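PDB 5AX6: CofB, which is the homotrimeric minor pilin of the CFA/III type IVb pilus of human enterotoxigenic Escherichia coli and probably takes part in pilus assembly. Local coordinates for residues A352-S357 and Y472-F477. Residues are numbered along the deposited sequence; the frame is centred on the assembly and turned at random.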
ATOM      1  N   ALA A 352     -34.213 -19.187  16.993  1.00 17.64           N
ATOM      2  CA  ALA A 352     -34.895 -20.438  16.655  1.00 21.42           C
ATOM      3  C   ALA A 352     -35.677 -20.962  17.834  1.00 19.04           C
ATOM      4  O   ALA A 352     -35.264 -20.810  18.984  1.00 16.88           O
ATOM      5  CB  ALA A 352     -33.889 -21.487  16.182  1.00 22.28           C
ATOM      6  N   ALA A 353     -36.829 -21.551  17.541  1.00 19.04           N
ATOM      7  CA  ALA A 353     -37.578 -22.277  18.539  1.00 16.93           C
ATOM      8  C   ALA A 353     -37.350 -23.772  18.312  1.00 20.94           C
ATOM      9  O   ALA A 353     -37.004 -24.202  17.206  1.00 21.42           O
ATOM     10  CB  ALA A 353     -39.052 -21.931  18.466  1.00 17.35           C
ATOM     11  N   PHE A 354     -37.491 -24.560  19.367  1.00 20.28           N
ATOM     12  CA  PHE A 354     -37.555 -26.007  19.203  1.00 21.71           C
ATOM     13  C   PHE A 354     -38.896 -26.316  18.522  1.00 23.71           C
ATOM     14  O   PHE A 354     -39.755 -25.427  18.406  1.00 20.82           O
ATOM     15  CB  PHE A 354     -37.393 -26.708  20.551  1.00 22.98           C
ATOM     16  CG  PHE A 354     -36.079 -26.399  21.228  1.00 21.10           C
ATOM     17  CD1 PHE A 354     -34.934 -27.118  20.910  1.00 19.48           C
ATOM     18  CD2 PHE A 354     -35.986 -25.378  22.156  1.00 19.74           C
ATOM     19  CE1 PHE A 354     -33.721 -26.832  21.516  1.00 18.71           C
ATOM     20  CE2 PHE A 354     -34.775 -25.083  22.766  1.00 19.20           C
ATOM     21  CZ  PHE A 354     -33.641 -25.814  22.451  1.00 18.57           C
ATOM     22  N   SER A 355     -39.081 -27.535  18.022  1.00 24.34           N
ATOM     23  CA  SER A 355     -40.193 -27.726  17.098  1.00 24.46           C
ATOM     24  C   SER A 355     -41.175 -28.853  17.426  1.00 26.66           C
ATOM     25  O   SER A 355     -41.964 -29.227  16.566  1.00 28.81           O
ATOM     26  CB  SER A 355     -39.652 -27.928  15.677  1.00 22.72           C
ATOM     27  OG  SER A 355     -38.782 -29.040  15.583  1.00 29.05           O
ATOM     28  N   ASN A 356     -41.163 -29.377  18.650  1.00 24.65           N
ATOM     29  CA  ASN A 356     -42.214 -30.329  19.048  1.00 28.08           C
ATOM     30  C   ASN A 356     -43.510 -29.596  19.352  1.00 33.78           C
ATOM     31  O   ASN A 356     -43.517 -28.617  20.097  1.00 29.80           O
ATOM     32  CB  ASN A 356     -41.781 -31.175  20.253  1.00 23.08           C
ATOM     33  CG  ASN A 356     -40.818 -32.277  19.862  1.00 26.47           C
ATOM     34  OD1 ASN A 356     -40.766 -32.681  18.697  1.00 26.46           O
ATOM     35  ND2 ASN A 356     -40.049 -32.770  20.827  1.00 26.40           N
ATOM     36  N   SER A 357     -44.610 -30.083  18.776  1.00 31.07           N
ATOM     37  CA  SER A 357     -45.886 -29.373  18.808  1.00 31.19           C
ATOM     38  C   SER A 357     -47.042 -30.155  19.449  1.00 42.06           C
ATOM     39  O   SER A 357     -47.877 -29.583  20.152  1.00 38.92           O
ATOM     40  CB  SER A 357     -46.275 -28.980  17.382  1.00 31.74           C
ATOM     41  OG  SER A 357     -47.436 -28.180  17.380  1.00 37.73           O
ATOM     42  N   TYR A 472     -41.288 -31.684  29.348  1.00 23.07           N
ATOM     43  CA  TYR A 472     -41.436 -31.537  27.908  1.00 23.47           C
ATOM     44  C   TYR A 472     -40.077 -31.638  27.213  1.00 26.73           C
ATOM     45  O   TYR A 472     -39.060 -31.170  27.752  1.00 25.96           O
ATOM     46  CB  TYR A 472     -42.081 -30.189  27.556  1.00 25.92           C
ATOM     47  CG  TYR A 472     -43.470 -29.939  28.103  1.00 28.96           C
ATOM     48  CD1 TYR A 472     -44.469 -30.910  28.038  1.00 28.44           C
ATOM     49  CD2 TYR A 472     -43.793 -28.704  28.662  1.00 24.18           C
ATOM     50  CE1 TYR A 472     -45.751 -30.654  28.539  1.00 30.51           C
ATOM     51  CE2 TYR A 472     -45.049 -28.441  29.160  1.00 21.93           C
ATOM     52  CZ  TYR A 472     -46.029 -29.415  29.094  1.00 24.78           C
ATOM     53  OH  TYR A 472     -47.278 -29.127  29.584  1.00 30.42           O
ATOM     54  N   LEU A 473     -40.072 -32.232  26.017  1.00 21.72           N
ATOM     55  CA  LEU A 473     -38.882 -32.330  25.179  1.00 24.00           C
ATOM     56  C   LEU A 473     -38.939 -31.380  23.984  1.00 23.01           C
ATOM     57  O   LEU A 473     -39.903 -31.395  23.227  1.00 22.36           O
ATOM     58  CB  LEU A 473     -38.705 -33.763  24.668  1.00 26.58           C
ATOM     59  CG  LEU A 473     -37.564 -33.974  23.672  1.00 26.93           C
ATOM     60  CD1 LEU A 473     -36.216 -33.804  24.368  1.00 25.91           C
ATOM     61  CD2 LEU A 473     -37.658 -35.347  23.005  1.00 29.74           C
ATOM     62  N   ASN A 474     -37.899 -30.566  23.808  1.00 22.69           N
ATOM     63  CA  ASN A 474     -37.774 -29.691  22.639  1.00 22.82           C
ATOM     64  C   ASN A 474     -39.066 -29.004  22.196  1.00 19.50           C
ATOM     65  O   ASN A 474     -39.505 -29.182  21.059  1.00 23.10           O
ATOM     66  CB  ASN A 474     -37.218 -30.481  21.456  1.00 24.62           C
ATOM     67  CG  ASN A 474     -35.883 -31.127  21.761  1.00 24.70           C
ATOM     68  OD1 ASN A 474     -35.095 -30.613  22.557  1.00 22.48           O
ATOM     69  ND2 ASN A 474     -35.623 -32.273  21.132  1.00 21.40           N
ATOM     70  N   PRO A 475     -39.674 -28.216  23.085  1.00 21.96           N
ATOM     71  CA  PRO A 475     -40.999 -27.630  22.845  1.00 21.60           C
ATOM     72  C   PRO A 475     -41.004 -26.352  21.988  1.00 26.47           C
ATOM     73  O   PRO A 475     -40.096 -25.527  22.096  1.00 21.20           O
ATOM     74  CB  PRO A 475     -41.499 -27.317  24.255  1.00 21.84           C
ATOM     75  CG  PRO A 475     -40.280 -27.144  25.073  1.00 22.93           C
ATOM     76  CD  PRO A 475     -39.157 -27.908  24.430  1.00 22.63           C
ATOM     77  N   LYS A 476     -42.034 -26.198  21.158  1.00 23.92           N
ATOM     78  CA  LYS A 476     -42.178 -25.011  20.312  1.00 25.86           C
ATOM     79  C   LYS A 476     -42.425 -23.753  21.133  1.00 22.15           C
ATOM     80  O   LYS A 476     -42.356 -22.636  20.601  1.00 23.84           O
ATOM     81  CB  LYS A 476     -43.330 -25.187  19.317  1.00 24.04           C
ATOM     82  CG  LYS A 476     -44.669 -25.429  20.012  1.00 26.95           C
ATOM     83  CD  LYS A 476     -45.829 -25.380  19.039  1.00 30.35           C
ATOM     84  CE  LYS A 476     -47.149 -25.614  19.776  1.00 34.15           C
ATOM     85  NZ  LYS A 476     -48.296 -25.787  18.849  1.00 38.71           N
ATOM     86  N   PHE A 477     -42.739 -23.922  22.415  1.00 21.43           N
ATOM     87  CA  PHE A 477     -42.934 -22.761  23.278  1.00 21.23           C
ATOM     88  C   PHE A 477     -41.702 -22.487  24.145  1.00 23.05           C
ATOM     89  O   PHE A 477     -41.795 -21.943  25.254  1.00 18.98           O
ATOM     90  CB  PHE A 477     -44.198 -22.911  24.143  1.00 21.06           C
ATOM     91  CG  PHE A 477     -44.422 -24.293  24.700  1.00 29.12           C
ATOM     92  CD1 PHE A 477     -43.816 -24.686  25.887  1.00 24.73           C
ATOM     93  CD2 PHE A 477     -45.279 -25.188  24.057  1.00 24.39           C
ATOM     94  CE1 PHE A 477     -44.045 -25.962  26.417  1.00 24.14           C
ATOM     95  CE2 PHE A 477     -45.507 -26.465  24.580  1.00 23.61           C
ATOM     96  CZ  PHE A 477     -44.891 -26.843  25.759  1.00 24.34           C
TER
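Asn-356 meets 472-477 with backbone and side chain together. Its N donates to Asn-474 O (2.9 Å), and its O receives Lys-476 N at 3.0 Å, so two bonds flank Pro-475 in a single beta bridge, Asn-356 with Pro-475, between loops. With CG beside its own N (chi1 -77°), the amide swings back along the partner chain, and ND2 reaches Leu-473 O at 2.8 Å. That bond is fairly straight at hydrogen, 162°, and the acceptor lies near the amide plane, yet ND2 stands well above the plane of the Leu-473 carbonyl. Asn-356 thus makes three hydrogen bonds to the end of strand 468-473 and the loop that follows it. On the other flank Phe-354 lays CB on the Asn-474 peptide, 3.3 Å from Asn-474 C. Its ring slants past the Asn-474 amide with the two planes only 15° apart, while Pro-475 O lies at the ring edge; the amide is held at both ends, OD1 by Ala-457 N and ND2 by Lys-378 O. Lys-476 runs the opposite way: beyond CG its chain is fully extended, passing alongside Ser-357 and bringing NZ to Ser-357 OG (2.9 Å). The same NZ also binds Tyr-419 O, so the ammonium ties two loops together. A leucine in place of Lys-476 would probably leave Ser-357 OG and Tyr-419 O without this donor, and the loop at Ser-357 without that tie. At the base of the lysine, Lys-476 CA makes a CH...O contact with Phe-354 O (3.1 Å). The contact lies in the C-terminal domain where strands 341-353 and 468-473, members of different antiparallel sheets, both run out; Phe-354 rests on Ala-457 of strand 452-463 and on Leu-478 of strand 478-487, and helix 359-362 packs against Asn-356 and Pro-475.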